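Local atomic coordinates of periplasmic binding protein (Mycobacterium smegmatis, PDB entry 4MDY), a protein that probably binds an iron-containing solute outside the cell membrane and delivers it to an ABC transporter for uptake. Residues L45-V50 with V145-E150; A53-F58 with A79-D84; F131-D136 with P194-D199; D160-V165 with P280-Q285; I215-I220 with D246-Q251. One frame throughout, in Å; residues are numbered along the deposited sequence.

Interaction 1 of 5, residues L45-V50 with V145-E150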
# COMPACT_ATOMS: atom_id res chain seq x y z
N LEU A 45 4.48 12.64 -3.09
CA LEU A 45 4.10 13.08 -4.43
C LEU A 45 2.65 13.57 -4.51
O LEU A 45 2.36 14.50 -5.27
CB LEU A 45 4.35 11.96 -5.45
CG LEU A 45 5.83 11.67 -5.73
CD1 LEU A 45 5.97 10.40 -6.55
CD2 LEU A 45 6.50 12.85 -6.42
N ALA A 46 1.76 12.98 -3.73
CA ALA A 46 0.36 13.41 -3.69
C ALA A 46 0.23 14.89 -3.35
O ALA A 46 -0.67 15.56 -3.85
CB ALA A 46 -0.44 12.58 -2.68
N VAL A 47 1.12 15.40 -2.50
CA VAL A 47 1.08 16.81 -2.08
C VAL A 47 2.16 17.67 -2.73
O VAL A 47 2.42 18.79 -2.29
CB VAL A 47 1.11 16.95 -0.54
CG1 VAL A 47 -0.15 16.34 0.07
CG2 VAL A 47 2.36 16.31 0.06
N GLY A 48 2.81 17.16 -3.78
CA GLY A 48 3.73 17.96 -4.58
C GLY A 48 5.15 18.05 -4.04
O GLY A 48 5.92 18.89 -4.49
N VAL A 49 5.49 17.20 -3.08
CA VAL A 49 6.85 17.12 -2.58
C VAL A 49 7.55 16.01 -3.35
O VAL A 49 7.19 14.84 -3.22
CB VAL A 49 6.87 16.84 -1.07
CG1 VAL A 49 8.30 16.64 -0.57
CG2 VAL A 49 6.19 17.99 -0.31
N VAL A 50 8.52 16.38 -4.18
CA VAL A 50 9.24 15.39 -5.00
C VAL A 50 10.51 14.96 -4.25
O VAL A 50 11.42 15.77 -4.05
CB VAL A 50 9.62 15.95 -6.40
CG1 VAL A 50 10.27 14.88 -7.25
CG2 VAL A 50 8.38 16.48 -7.10
N VAL A 145 5.71 17.79 6.17
CA VAL A 145 6.03 18.58 4.98
C VAL A 145 5.16 19.83 4.84
O VAL A 145 5.16 20.49 3.79
CB VAL A 145 6.01 17.73 3.68
CG1 VAL A 145 6.90 16.51 3.85
CG2 VAL A 145 4.59 17.31 3.27
N PHE A 146 4.44 20.16 5.92
CA PHE A 146 3.70 21.41 6.04
C PHE A 146 2.52 21.50 5.06
O PHE A 146 2.19 22.58 4.57
CB PHE A 146 4.64 22.62 5.87
CG PHE A 146 5.64 22.79 6.99
CD1 PHE A 146 6.73 21.93 7.11
CD2 PHE A 146 5.51 23.84 7.89
CE1 PHE A 146 7.65 22.10 8.13
CE2 PHE A 146 6.44 24.01 8.91
CZ PHE A 146 7.51 23.14 9.04
N LYS A 147 1.89 20.36 4.79
CA LYS A 147 0.77 20.27 3.85
C LYS A 147 -0.32 19.37 4.42
O LYS A 147 -0.95 18.57 3.71
CB LYS A 147 1.27 19.78 2.48
CG LYS A 147 2.35 20.69 1.90
CD LYS A 147 2.60 20.46 0.43
CE LYS A 147 3.87 21.15 -0.04
NZ LYS A 147 4.07 21.02 -1.52
N ASN A 148 -0.55 19.51 5.71
CA ASN A 148 -1.54 18.68 6.40
C ASN A 148 -2.97 18.93 5.93
O ASN A 148 -3.77 18.00 5.89
CB ASN A 148 -1.42 18.84 7.92
CG ASN A 148 -1.31 20.29 8.34
OD1 ASN A 148 -0.25 20.91 8.18
ND2 ASN A 148 -2.39 20.83 8.90
N ALA A 149 -3.29 20.17 5.54
CA ALA A 149 -4.64 20.48 5.04
C ALA A 149 -4.96 19.71 3.75
O ALA A 149 -6.01 19.10 3.61
CB ALA A 149 -4.79 21.98 4.81
N GLU A 150 -4.02 19.71 2.81
CA GLU A 150 -4.21 18.96 1.57
C GLU A 150 -4.27 17.46 1.84
O GLU A 150 -5.08 16.75 1.24
CB GLU A 150 -3.11 19.27 0.56
CG GLU A 150 -3.33 18.64 -0.82
CD GLU A 150 -4.52 19.23 -1.56
OE1 GLU A 150 -4.30 20.14 -2.37
OE2 GLU A 150 -5.67 18.82 -1.29
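Lys-147 lays its side chain along Val-47, the two running antiparallel side by side with Lys-147 CD 3.9 Å from Val-47 CB. CG stands opposite the carbonyl carbon (chi1 -58°) and the chain is extended from there on, which carries the ammonium group to the turn that follows helix 40-46. NZ donates a 2.9 Å hydrogen bond to Val-47 O, approaching in the carbonyl plane with a C=O...N angle of 157°. Val-49 CG2 flanks the same end, 3.9 Å from Lys-147 NZ. Both segments are chain reversals at helix ends: Gly-48, at positive phi, is the C-prime residue of a Schellman motif closing helix 40-46, Phe-146 does the same for helix 134-144, and Lys-147 then takes the N-cap position of helix 148-168. This last is the long helix that joins the two lobes, as in other iron and vitamin B12 binding proteins. A positive charge beside Val-47 O, just past a helix C-terminus, is probably favourable. Val-145 CG2 sits between two valines, 4.0 Å from Val-47 CG2 and 4.0 Å from Val-49 CG2. The other methyl of Val-47, CG1, touches the aliphatic part of Glu-150 at CG, 4.0 Å away, where the glutamate chain bends at chi2. Met-151 and Leu-154 of helix 148-168 also pack on Val-47, while Leu-44 lies against Val-49 and Val-145.

Interaction 2 of 5, residues A53-F58 with A79-D84; sequences AVTDWF and AVLNLD
Val-54 O accepts the 2.8 Å hydrogen bond from Leu-81 N, the shortest of three backbone bonds that join strands 53-55 and 79-81 in parallel within a beta-alpha-beta unit whose crossover carries helix 67-73. Val-54 N donates to Ala-79 O at 2.9 Å, nearly straight on to the carbonyl, and Asp-56 N donates to Leu-81 O. On one face Leu-81 CD1 reaches back to Ala-53 CB at 4.0 Å, while Leu-81 CB meets Thr-55 OG1 at 3.7 Å; that hydroxyl is hydrogen-bonded to Ser-35 O. Thr-55 holds CG2 opposite its backbone N (chi1 -58° for OG1), which turns this methyl forward to Leu-83 CG at 3.9 Å. Val-80 CG1 touches Asp-56 CB on the other face. Beyond the strands the chains part: Asn-82 OD1 takes Asp-84 N in an Asx turn, and one water closes the gap, donating to Asp-56 O at 2.6 Å and accepting from Leu-83 N at 2.9 Å.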
# COMPACT_ATOMS: atom_id res chain seq x y z
N ALA A 53 15.26 10.96 -3.24
CA ALA A 53 15.48 9.51 -3.28
C ALA A 53 14.19 8.78 -2.98
O ALA A 53 13.41 9.20 -2.10
CB ALA A 53 16.55 9.10 -2.29
N VAL A 54 13.97 7.69 -3.70
CA VAL A 54 12.84 6.79 -3.50
C VAL A 54 13.40 5.40 -3.22
O VAL A 54 14.44 5.01 -3.78
CB VAL A 54 11.92 6.76 -4.73
CG1 VAL A 54 10.82 5.72 -4.58
CG2 VAL A 54 11.33 8.14 -5.00
N THR A 55 12.73 4.65 -2.35
CA THR A 55 13.14 3.29 -2.06
C THR A 55 12.24 2.32 -2.83
O THR A 55 11.01 2.37 -2.72
CB THR A 55 13.10 3.01 -0.55
OG1 THR A 55 13.95 3.95 0.12
CG2 THR A 55 13.57 1.62 -0.23
N ASP A 56 12.88 1.47 -3.63
CA ASP A 56 12.16 0.51 -4.47
C ASP A 56 11.59 -0.60 -3.61
O ASP A 56 12.16 -0.96 -2.58
CB ASP A 56 13.11 -0.07 -5.53
CG ASP A 56 12.38 -0.65 -6.73
OD1 ASP A 56 11.17 -0.43 -6.89
OD2 ASP A 56 13.03 -1.34 -7.53
N TRP A 57 10.44 -1.12 -4.02
CA TRP A 57 9.80 -2.25 -3.34
C TRP A 57 9.68 -3.44 -4.30
O TRP A 57 10.35 -4.46 -4.11
CB TRP A 57 8.45 -1.81 -2.77
CG TRP A 57 7.69 -2.88 -2.04
CD1 TRP A 57 8.16 -4.09 -1.60
CD2 TRP A 57 6.32 -2.81 -1.64
NE1 TRP A 57 7.16 -4.78 -0.97
CE2 TRP A 57 6.02 -4.02 -0.98
CE3 TRP A 57 5.31 -1.85 -1.78
CZ2 TRP A 57 4.75 -4.30 -0.46
CZ3 TRP A 57 4.05 -2.13 -1.27
CH2 TRP A 57 3.78 -3.34 -0.62
N PHE A 58 8.84 -3.32 -5.32
CA PHE A 58 8.72 -4.37 -6.35
C PHE A 58 8.17 -3.82 -7.66
O PHE A 58 7.77 -2.65 -7.73
CB PHE A 58 7.85 -5.52 -5.84
CG PHE A 58 6.37 -5.20 -5.78
CD1 PHE A 58 5.86 -4.43 -4.74
CD2 PHE A 58 5.49 -5.69 -6.74
CE1 PHE A 58 4.51 -4.14 -4.67
CE2 PHE A 58 4.14 -5.40 -6.68
CZ PHE A 58 3.64 -4.62 -5.64
N ALA A 79 17.47 9.45 -6.80
CA ALA A 79 18.24 8.26 -6.49
C ALA A 79 17.27 7.15 -6.06
O ALA A 79 16.23 7.42 -5.44
CB ALA A 79 19.25 8.54 -5.38
N VAL A 80 17.61 5.91 -6.42
CA VAL A 80 16.81 4.75 -6.05
C VAL A 80 17.54 3.90 -5.02
O VAL A 80 18.63 3.40 -5.27
CB VAL A 80 16.47 3.87 -7.26
CG1 VAL A 80 15.60 2.68 -6.83
CG2 VAL A 80 15.77 4.69 -8.33
N LEU A 81 16.93 3.75 -3.85
CA LEU A 81 17.48 2.96 -2.77
C LEU A 81 16.74 1.64 -2.72
O LEU A 81 15.74 1.46 -3.41
CB LEU A 81 17.29 3.69 -1.44
CG LEU A 81 17.67 5.17 -1.41
CD1 LEU A 81 17.26 5.81 -0.08
CD2 LEU A 81 19.16 5.33 -1.66
N ASN A 82 17.21 0.74 -1.88
CA ASN A 82 16.45 -0.47 -1.57
C ASN A 82 16.82 -0.97 -0.18
O ASN A 82 17.81 -0.53 0.39
CB ASN A 82 16.69 -1.56 -2.62
CG ASN A 82 18.11 -2.07 -2.63
OD1 ASN A 82 18.59 -2.61 -1.65
ND2 ASN A 82 18.79 -1.91 -3.76
N LEU A 83 16.01 -1.88 0.34
CA LEU A 83 16.16 -2.37 1.72
C LEU A 83 16.74 -3.78 1.79
O LEU A 83 16.61 -4.45 2.81
CB LEU A 83 14.80 -2.33 2.44
CG LEU A 83 14.13 -0.96 2.58
CD1 LEU A 83 12.85 -1.07 3.40
CD2 LEU A 83 15.08 0.04 3.23
N ASP A 84 17.41 -4.22 0.72
CA ASP A 84 18.02 -5.57 0.68
C ASP A 84 18.93 -5.85 1.87
O ASP A 84 18.94 -6.96 2.40
CB ASP A 84 18.80 -5.77 -0.63
CG ASP A 84 17.90 -5.82 -1.86
OD1 ASP A 84 16.68 -5.59 -1.73
OD2 ASP A 84 18.43 -6.10 -2.96
O HOH W 1 13.53 -2.59 -1.08

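Interaction 3 of 5, residues F131-D136 with P194-D199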
# COMPACT_ATOMS: atom_id res chain seq x y z
N PHE A 131 4.10 -1.30 7.17
CA PHE A 131 2.69 -1.37 6.81
C PHE A 131 1.73 -0.98 7.95
O PHE A 131 0.73 -1.65 8.18
CB PHE A 131 2.35 -2.75 6.24
CG PHE A 131 3.22 -3.14 5.09
CD1 PHE A 131 3.28 -2.36 3.95
CD2 PHE A 131 4.01 -4.29 5.14
CE1 PHE A 131 4.09 -2.70 2.88
CE2 PHE A 131 4.83 -4.63 4.08
CZ PHE A 131 4.87 -3.84 2.95
N GLU A 132 2.05 0.11 8.64
CA GLU A 132 1.10 0.74 9.56
C GLU A 132 -0.08 1.29 8.74
O GLU A 132 0.05 1.51 7.53
CB GLU A 132 1.77 1.87 10.35
CG GLU A 132 2.10 3.12 9.54
CD GLU A 132 2.65 4.26 10.37
OE1 GLU A 132 2.67 4.18 11.62
OE2 GLU A 132 3.05 5.26 9.76
N PRO A 133 -1.23 1.52 9.39
CA PRO A 133 -2.39 2.04 8.66
C PRO A 133 -2.05 3.20 7.71
O PRO A 133 -1.38 4.16 8.11
CB PRO A 133 -3.33 2.50 9.79
CG PRO A 133 -3.04 1.55 10.90
CD PRO A 133 -1.56 1.26 10.81
N TRP A 134 -2.48 3.10 6.46
CA TRP A 134 -2.14 4.10 5.44
C TRP A 134 -2.50 5.52 5.86
O TRP A 134 -1.77 6.46 5.57
CB TRP A 134 -2.76 3.76 4.06
CG TRP A 134 -4.21 4.07 3.89
CD1 TRP A 134 -5.27 3.28 4.27
CD2 TRP A 134 -4.78 5.24 3.30
NE1 TRP A 134 -6.45 3.89 3.95
CE2 TRP A 134 -6.19 5.09 3.35
CE3 TRP A 134 -4.24 6.39 2.73
CZ2 TRP A 134 -7.06 6.06 2.86
CZ3 TRP A 134 -5.11 7.36 2.23
CH2 TRP A 134 -6.51 7.18 2.30
N LYS A 135 -3.61 5.69 6.58
CA LYS A 135 -3.99 7.03 7.00
C LYS A 135 -3.02 7.61 8.05
O LYS A 135 -2.75 8.81 8.04
CB LYS A 135 -5.43 7.03 7.53
CG LYS A 135 -6.46 6.74 6.44
CD LYS A 135 -7.87 6.74 7.01
CE LYS A 135 -8.89 6.41 5.94
NZ LYS A 135 -10.28 6.37 6.48
N ASP A 136 -2.49 6.76 8.93
CA ASP A 136 -1.54 7.22 9.95
C ASP A 136 -0.27 7.68 9.26
O ASP A 136 0.29 8.73 9.58
CB ASP A 136 -1.20 6.10 10.92
CG ASP A 136 -2.36 5.68 11.79
OD1 ASP A 136 -3.40 6.38 11.81
OD2 ASP A 136 -2.22 4.63 12.45
N PRO A 194 -8.67 -9.67 7.74
CA PRO A 194 -9.37 -8.42 8.00
C PRO A 194 -8.52 -7.45 8.83
O PRO A 194 -7.82 -7.86 9.74
CB PRO A 194 -10.61 -8.86 8.77
CG PRO A 194 -10.86 -10.25 8.31
CD PRO A 194 -9.53 -10.85 7.97
N GLY A 195 -8.58 -6.17 8.49
CA GLY A 195 -7.76 -5.15 9.14
C GLY A 195 -7.79 -3.91 8.27
O GLY A 195 -8.61 -3.80 7.34
N TRP A 196 -6.90 -2.97 8.54
CA TRP A 196 -6.92 -1.73 7.79
C TRP A 196 -6.80 -1.96 6.28
O TRP A 196 -7.43 -1.25 5.50
CB TRP A 196 -5.86 -0.74 8.28
CG TRP A 196 -4.44 -0.98 7.85
CD1 TRP A 196 -3.44 -1.50 8.61
CD2 TRP A 196 -3.84 -0.63 6.59
NE1 TRP A 196 -2.26 -1.51 7.90
CE2 TRP A 196 -2.48 -0.98 6.66
CE3 TRP A 196 -4.32 -0.05 5.41
CZ2 TRP A 196 -1.60 -0.79 5.59
CZ3 TRP A 196 -3.45 0.15 4.35
CH2 TRP A 196 -2.10 -0.22 4.45
N ARG A 197 -6.03 -2.97 5.89
CA ARG A 197 -5.84 -3.29 4.47
C ARG A 197 -7.10 -3.74 3.74
O ARG A 197 -7.17 -3.62 2.52
CB ARG A 197 -4.77 -4.35 4.29
CG ARG A 197 -3.36 -3.85 4.51
CD ARG A 197 -2.36 -4.78 3.84
NE ARG A 197 -1.09 -4.12 3.63
CZ ARG A 197 -0.74 -3.41 2.55
NH1 ARG A 197 0.46 -2.86 2.50
NH2 ARG A 197 -1.55 -3.26 1.51
N THR A 198 -8.08 -4.27 4.47
CA THR A 198 -9.35 -4.67 3.84
C THR A 198 -10.45 -3.62 3.98
O THR A 198 -11.55 -3.81 3.47
CB THR A 198 -9.85 -6.02 4.40
OG1 THR A 198 -10.05 -5.93 5.81
CG2 THR A 198 -8.85 -7.13 4.10
N ASP A 199 -10.16 -2.50 4.66
CA ASP A 199 -11.18 -1.47 4.88
C ASP A 199 -11.80 -0.99 3.57
O ASP A 199 -13.01 -0.78 3.51
CB ASP A 199 -10.61 -0.25 5.63
CG ASP A 199 -10.47 -0.49 7.13
OD1 ASP A 199 -11.08 -1.45 7.66
OD2 ASP A 199 -9.75 0.29 7.78
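Aromatic and apolar packing centres on Trp-196, whose indole lies against the backbone just ahead of helix 134-144. Pro-133 CA stands 3.5 Å from the centroid of its five-membered ring, almost on the ring normal, a CH-pi contact at the N-cap residue of that helix. Pro-133 CG reaches Trp-196 CD1 at 3.8 Å. Trp-134 presents CD1 to Trp-196 CZ3 at 3.6 Å, the two indoles meeting obliquely with planes 44° apart; its CG lies between backbone N and carbonyl carbon (chi1 78°), bringing the ring beside the benzo end of Trp-196. The opposite face of Trp-196 is covered by its own neighbour, Arg-197 CG.

A single hydrogen bond spans the segments: Trp-196 NE1 donates in its ring plane to Phe-131 O at 3.0 Å, reaching the oxygen from above the carbonyl plane.

The cationic contact comes from Arg-197. NH1 approaches Phe-131 CD1 at 3.2 Å, guanidinium and ring planes being 71° apart, while NH2 is hydrogen-bonded to Ala-272 O. A bound PEG molecule, probably from the crystallisation liquor, lies about 4 Å from the Arg-197 side chain.

With one indole face on Pro-133, the other on Arg-197 CG and its N-H tied to Phe-131 O, the rotation of Trp-196 is probably restricted; the aromatic and cationic groups here are consistent with a place in the cleft between the lobes.

Interaction 4 of 5, residues D160-V165 with P280-Q285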
# COMPACT_ATOMS: atom_id res chain seq x y z
N ASP A 160 -14.31 8.96 0.11
CA ASP A 160 -15.46 9.32 -0.72
C ASP A 160 -15.54 8.50 -2.01
O ASP A 160 -16.64 8.12 -2.42
CB ASP A 160 -15.45 10.81 -1.07
CG ASP A 160 -15.73 11.70 0.13
OD1 ASP A 160 -16.18 11.20 1.19
OD2 ASP A 160 -15.50 12.92 0.02
N ARG A 161 -14.41 8.23 -2.64
CA ARG A 161 -14.39 7.35 -3.82
C ARG A 161 -14.99 5.98 -3.52
O ARG A 161 -15.83 5.49 -4.27
CB ARG A 161 -12.97 7.17 -4.38
CG ARG A 161 -12.38 8.39 -5.08
CD ARG A 161 -13.18 8.83 -6.30
NE ARG A 161 -13.35 7.78 -7.30
CZ ARG A 161 -12.42 7.41 -8.19
NH1 ARG A 161 -11.23 8.00 -8.24
NH2 ARG A 161 -12.70 6.44 -9.05
N PHE A 162 -14.57 5.35 -2.41
CA PHE A 162 -15.10 4.04 -2.04
C PHE A 162 -16.58 4.08 -1.62
O PHE A 162 -17.34 3.18 -1.95
CB PHE A 162 -14.23 3.38 -0.97
CG PHE A 162 -12.83 3.09 -1.44
CD1 PHE A 162 -12.61 2.36 -2.61
CD2 PHE A 162 -11.73 3.55 -0.73
CE1 PHE A 162 -11.32 2.09 -3.06
CE2 PHE A 162 -10.44 3.27 -1.17
CZ PHE A 162 -10.24 2.55 -2.34
N THR A 163 -16.97 5.14 -0.91
CA THR A 163 -18.38 5.39 -0.58
C THR A 163 -19.23 5.47 -1.85
O THR A 163 -20.34 4.95 -1.91
CB THR A 163 -18.55 6.69 0.22
OG1 THR A 163 -18.11 6.48 1.57
CG2 THR A 163 -20.01 7.16 0.25
N THR A 164 -18.70 6.13 -2.88
CA THR A 164 -19.39 6.28 -4.15
C THR A 164 -19.52 4.94 -4.88
O THR A 164 -20.52 4.70 -5.54
CB THR A 164 -18.68 7.32 -5.04
OG1 THR A 164 -18.77 8.61 -4.43
CG2 THR A 164 -19.32 7.40 -6.42
N VAL A 165 -18.50 4.08 -4.76
CA VAL A 165 -18.56 2.74 -5.36
C VAL A 165 -19.75 1.97 -4.78
O VAL A 165 -20.49 1.31 -5.52
CB VAL A 165 -17.25 1.94 -5.14
CG1 VAL A 165 -17.43 0.49 -5.57
CG2 VAL A 165 -16.10 2.58 -5.91
N PRO A 280 -7.25 5.61 -5.58
CA PRO A 280 -8.11 6.01 -6.71
C PRO A 280 -8.05 5.05 -7.90
O PRO A 280 -9.07 4.82 -8.54
CB PRO A 280 -7.56 7.40 -7.09
CG PRO A 280 -7.10 7.95 -5.78
CD PRO A 280 -6.50 6.77 -5.05
N VAL A 281 -6.88 4.46 -8.16
CA VAL A 281 -6.76 3.44 -9.22
C VAL A 281 -7.57 2.19 -8.87
O VAL A 281 -8.21 1.59 -9.74
CB VAL A 281 -5.28 3.06 -9.47
CG1 VAL A 281 -5.17 1.88 -10.43
CG2 VAL A 281 -4.51 4.26 -10.00
N VAL A 282 -7.56 1.81 -7.60
CA VAL A 282 -8.35 0.68 -7.12
C VAL A 282 -9.84 0.99 -7.28
O VAL A 282 -10.60 0.14 -7.75
CB VAL A 282 -8.02 0.32 -5.64
CG1 VAL A 282 -8.90 -0.82 -5.14
CG2 VAL A 282 -6.54 -0.02 -5.48
N ALA A 283 -10.26 2.20 -6.91
CA ALA A 283 -11.67 2.59 -7.03
C ALA A 283 -12.12 2.65 -8.50
O ALA A 283 -13.29 2.44 -8.79
CB ALA A 283 -11.92 3.92 -6.33
N ASP A 284 -11.19 2.93 -9.41
CA ASP A 284 -11.51 2.92 -10.84
C ASP A 284 -11.63 1.50 -11.39
O ASP A 284 -12.63 1.17 -12.04
CB ASP A 284 -10.44 3.66 -11.66
CG ASP A 284 -10.66 5.15 -11.69
OD1 ASP A 284 -11.78 5.61 -11.40
OD2 ASP A 284 -9.71 5.88 -12.03
N GLN A 285 -10.62 0.67 -11.13
CA GLN A 285 -10.45 -0.58 -11.87
C GLN A 285 -11.08 -1.82 -11.22
O GLN A 285 -11.46 -2.77 -11.92
CB GLN A 285 -8.97 -0.84 -12.14
CG GLN A 285 -8.31 0.25 -12.97
CD GLN A 285 -6.91 -0.10 -13.45
OE1 GLN A 285 -6.53 -1.27 -13.49
NE2 GLN A 285 -6.14 0.92 -13.83
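Ala-283 CB is the apolar centre, set toward helix 148-168 and met at 3.8 Å by Phe-162 CE1. Its small methyl lets the backbones come close: Phe-162 CA and Ala-283 CA are 6.2 Å apart, and the axes of these two short helical segments run nearly parallel, 13° from each other and 9.7 Å apart. Phe-162 also turns its ring edge to Val-282 CG1, and Val-165 CG2 lies 4.0 Å from Ala-283 O. The C-terminal helix 279-294 is thus packed alongside the long helix 148-168 that spans the two lobes. Farther out, Arg-161 folds over Ala-283, its chain bent at chi2 (-61°) and chi3, and puts a guanidinium face on Ala-283 CB. Arg-161 NH2 then forms a salt bridge with Asp-284 OD1 at 2.7 Å, in the guanidinium plane but from above that of the carboxylate. A buried methyl and ring beneath a one-nitrogen salt bridge imply an interface that is apolar inside and charge-paired at its more solvent-accessible edge.

Interaction 5 of 5, residues I215-I220 with D246-Q251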
# COMPACT_ATOMS: atom_id res chain seq x y z
N ILE A 215 -3.43 -20.01 4.26
CA ILE A 215 -4.37 -21.11 4.27
C ILE A 215 -3.62 -22.36 3.80
O ILE A 215 -3.22 -22.44 2.64
CB ILE A 215 -5.55 -20.82 3.34
CG1 ILE A 215 -6.23 -19.51 3.76
CG2 ILE A 215 -6.55 -21.97 3.34
CD1 ILE A 215 -7.04 -18.87 2.66
N PRO A 216 -3.41 -23.33 4.71
CA PRO A 216 -2.68 -24.53 4.30
C PRO A 216 -3.40 -25.28 3.17
O PRO A 216 -4.61 -25.17 3.03
CB PRO A 216 -2.61 -25.36 5.57
CG PRO A 216 -3.67 -24.83 6.47
CD PRO A 216 -3.84 -23.39 6.12
N ARG A 217 -2.63 -26.03 2.38
CA ARG A 217 -3.17 -26.68 1.19
C ARG A 217 -4.41 -27.54 1.46
O ARG A 217 -5.35 -27.55 0.68
CB ARG A 217 -2.09 -27.53 0.53
CG ARG A 217 -2.42 -27.92 -0.90
CD ARG A 217 -1.20 -28.42 -1.65
NE ARG A 217 -1.58 -28.84 -2.99
CZ ARG A 217 -1.87 -28.02 -4.00
NH1 ARG A 217 -1.82 -26.70 -3.84
NH2 ARG A 217 -2.23 -28.53 -5.18
N ASP A 218 -4.41 -28.25 2.59
CA ASP A 218 -5.53 -29.12 2.92
C ASP A 218 -6.81 -28.36 3.34
O ASP A 218 -7.88 -28.97 3.45
CB ASP A 218 -5.12 -30.15 3.99
CG ASP A 218 -4.81 -29.53 5.33
OD1 ASP A 218 -4.24 -28.43 5.37
OD2 ASP A 218 -5.13 -30.16 6.35
N GLU A 219 -6.72 -27.04 3.55
CA GLU A 219 -7.88 -26.23 3.95
C GLU A 219 -8.40 -25.26 2.87
O GLU A 219 -9.33 -24.50 3.10
CB GLU A 219 -7.55 -25.43 5.22
CG GLU A 219 -7.43 -26.30 6.46
CD GLU A 219 -7.01 -25.51 7.69
OE1 GLU A 219 -7.44 -24.35 7.84
OE2 GLU A 219 -6.25 -26.06 8.52
N ILE A 220 -7.80 -25.29 1.69
CA ILE A 220 -8.14 -24.32 0.65
C ILE A 220 -9.62 -24.33 0.27
O ILE A 220 -10.26 -23.28 0.25
CB ILE A 220 -7.28 -24.53 -0.61
CG1 ILE A 220 -5.84 -24.12 -0.31
CG2 ILE A 220 -7.81 -23.72 -1.78
CD1 ILE A 220 -4.86 -24.58 -1.37
N ASP A 246 -3.35 -25.22 -10.87
CA ASP A 246 -3.35 -25.98 -9.62
C ASP A 246 -4.66 -26.77 -9.53
O ASP A 246 -5.73 -26.19 -9.69
CB ASP A 246 -3.18 -25.03 -8.42
CG ASP A 246 -3.22 -25.75 -7.10
OD1 ASP A 246 -4.33 -26.09 -6.65
OD2 ASP A 246 -2.15 -25.99 -6.51
N PRO A 247 -4.57 -28.09 -9.27
CA PRO A 247 -5.78 -28.92 -9.33
C PRO A 247 -6.79 -28.60 -8.23
O PRO A 247 -7.98 -28.82 -8.44
CB PRO A 247 -5.24 -30.35 -9.17
CG PRO A 247 -3.91 -30.21 -8.53
CD PRO A 247 -3.37 -28.87 -8.93
N ILE A 248 -6.35 -28.09 -7.09
CA ILE A 248 -7.28 -27.69 -6.04
C ILE A 248 -7.97 -26.38 -6.45
O ILE A 248 -9.19 -26.29 -6.42
CB ILE A 248 -6.59 -27.57 -4.67
CG1 ILE A 248 -6.13 -28.97 -4.22
CG2 ILE A 248 -7.54 -26.96 -3.65
CD1 ILE A 248 -5.27 -28.98 -2.97
N VAL A 249 -7.18 -25.40 -6.87
CA VAL A 249 -7.73 -24.13 -7.35
C VAL A 249 -8.73 -24.38 -8.49
O VAL A 249 -9.82 -23.80 -8.51
CB VAL A 249 -6.62 -23.13 -7.75
CG1 VAL A 249 -7.21 -21.86 -8.35
CG2 VAL A 249 -5.77 -22.77 -6.54
N ALA A 250 -8.37 -25.29 -9.40
CA ALA A 250 -9.23 -25.65 -10.53
C ALA A 250 -10.64 -26.11 -10.13
O ALA A 250 -11.60 -25.92 -10.88
CB ALA A 250 -8.56 -26.71 -11.39
N GLN A 251 -10.77 -26.72 -8.94
CA GLN A 251 -12.06 -27.24 -8.48
C GLN A 251 -12.77 -26.35 -7.47
O GLN A 251 -13.82 -26.72 -6.95
CB GLN A 251 -11.87 -28.63 -7.88
CG GLN A 251 -11.49 -29.65 -8.93
CD GLN A 251 -11.60 -31.07 -8.42
OE1 GLN A 251 -11.08 -31.40 -7.35
NE2 GLN A 251 -12.28 -31.93 -9.18
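Arg-217 and Asp-246 both place CG opposite the backbone N (chi1 -163° and 178°), and with the arginine extended from CG to NE the two side chains are brought together. The guanidinium grips a single oxygen end-on: NH1 donates to Asp-246 OD2 at 2.8 Å, in the direction of its syn lone pair, and NH2 donates to the same Asp-246 OD2 at 2.9 Å, on the syn side but tilted out of the carboxylate plane. The oxygen lies in the plane of the guanidinium, and the two flat groups stand 78° apart. Ile-248 CD1 covers one guanidinium face, 3.7 Å from Arg-217 CZ, while Pro-247 CD borders its edge. Beside the salt bridge, Ile-220 CG2 and Ile-248 CG2 touch at 3.8 Å, joining the start of helix 220-224 to the short helix 247-250; Leu-252 and Val-189 also pack on Ile-220. NH1 has a second acceptor in Gly-187 O.

The other oxygen caps the helix. Asp-246 OD1 accepts from Val-249 N at 2.9 Å through its anti lone pair, in a nearly straight bond, and weakly from Ile-248 N. With each oxygen engaged and a helix N-terminus and an arginine beside it, this buried carboxylate is probably kept ionised. Asp-246 is a classical aspartate N-cap through OD1, and the Arg-217 salt bridge at OD2 ties this helix start to the loop after strand 214-215.

Overall arrangement
Interactions 1 and 4 both use helix 148-168, near its start and towards its end, with centres about 21 Å apart. Interaction 3 lies beside this helix, its centre about 16 Å from that of interaction 4, and the ring of Tyr-279 meets both Trp-134 of interaction 3 and Phe-162 of interaction 4 edge-to-face. Interaction 2 touches interaction 3 directly, Trp-57 CZ2 lying 3.4 Å from Phe-131 CZ, and Arg-197, beside a bound PEG molecule, adjoins the same Phe-131, which is consistent with the cleft between the lobes. Interaction 5 is the outlier: its centre is about 45 Å from that of interaction 1, on the opposite side of the chain's centre.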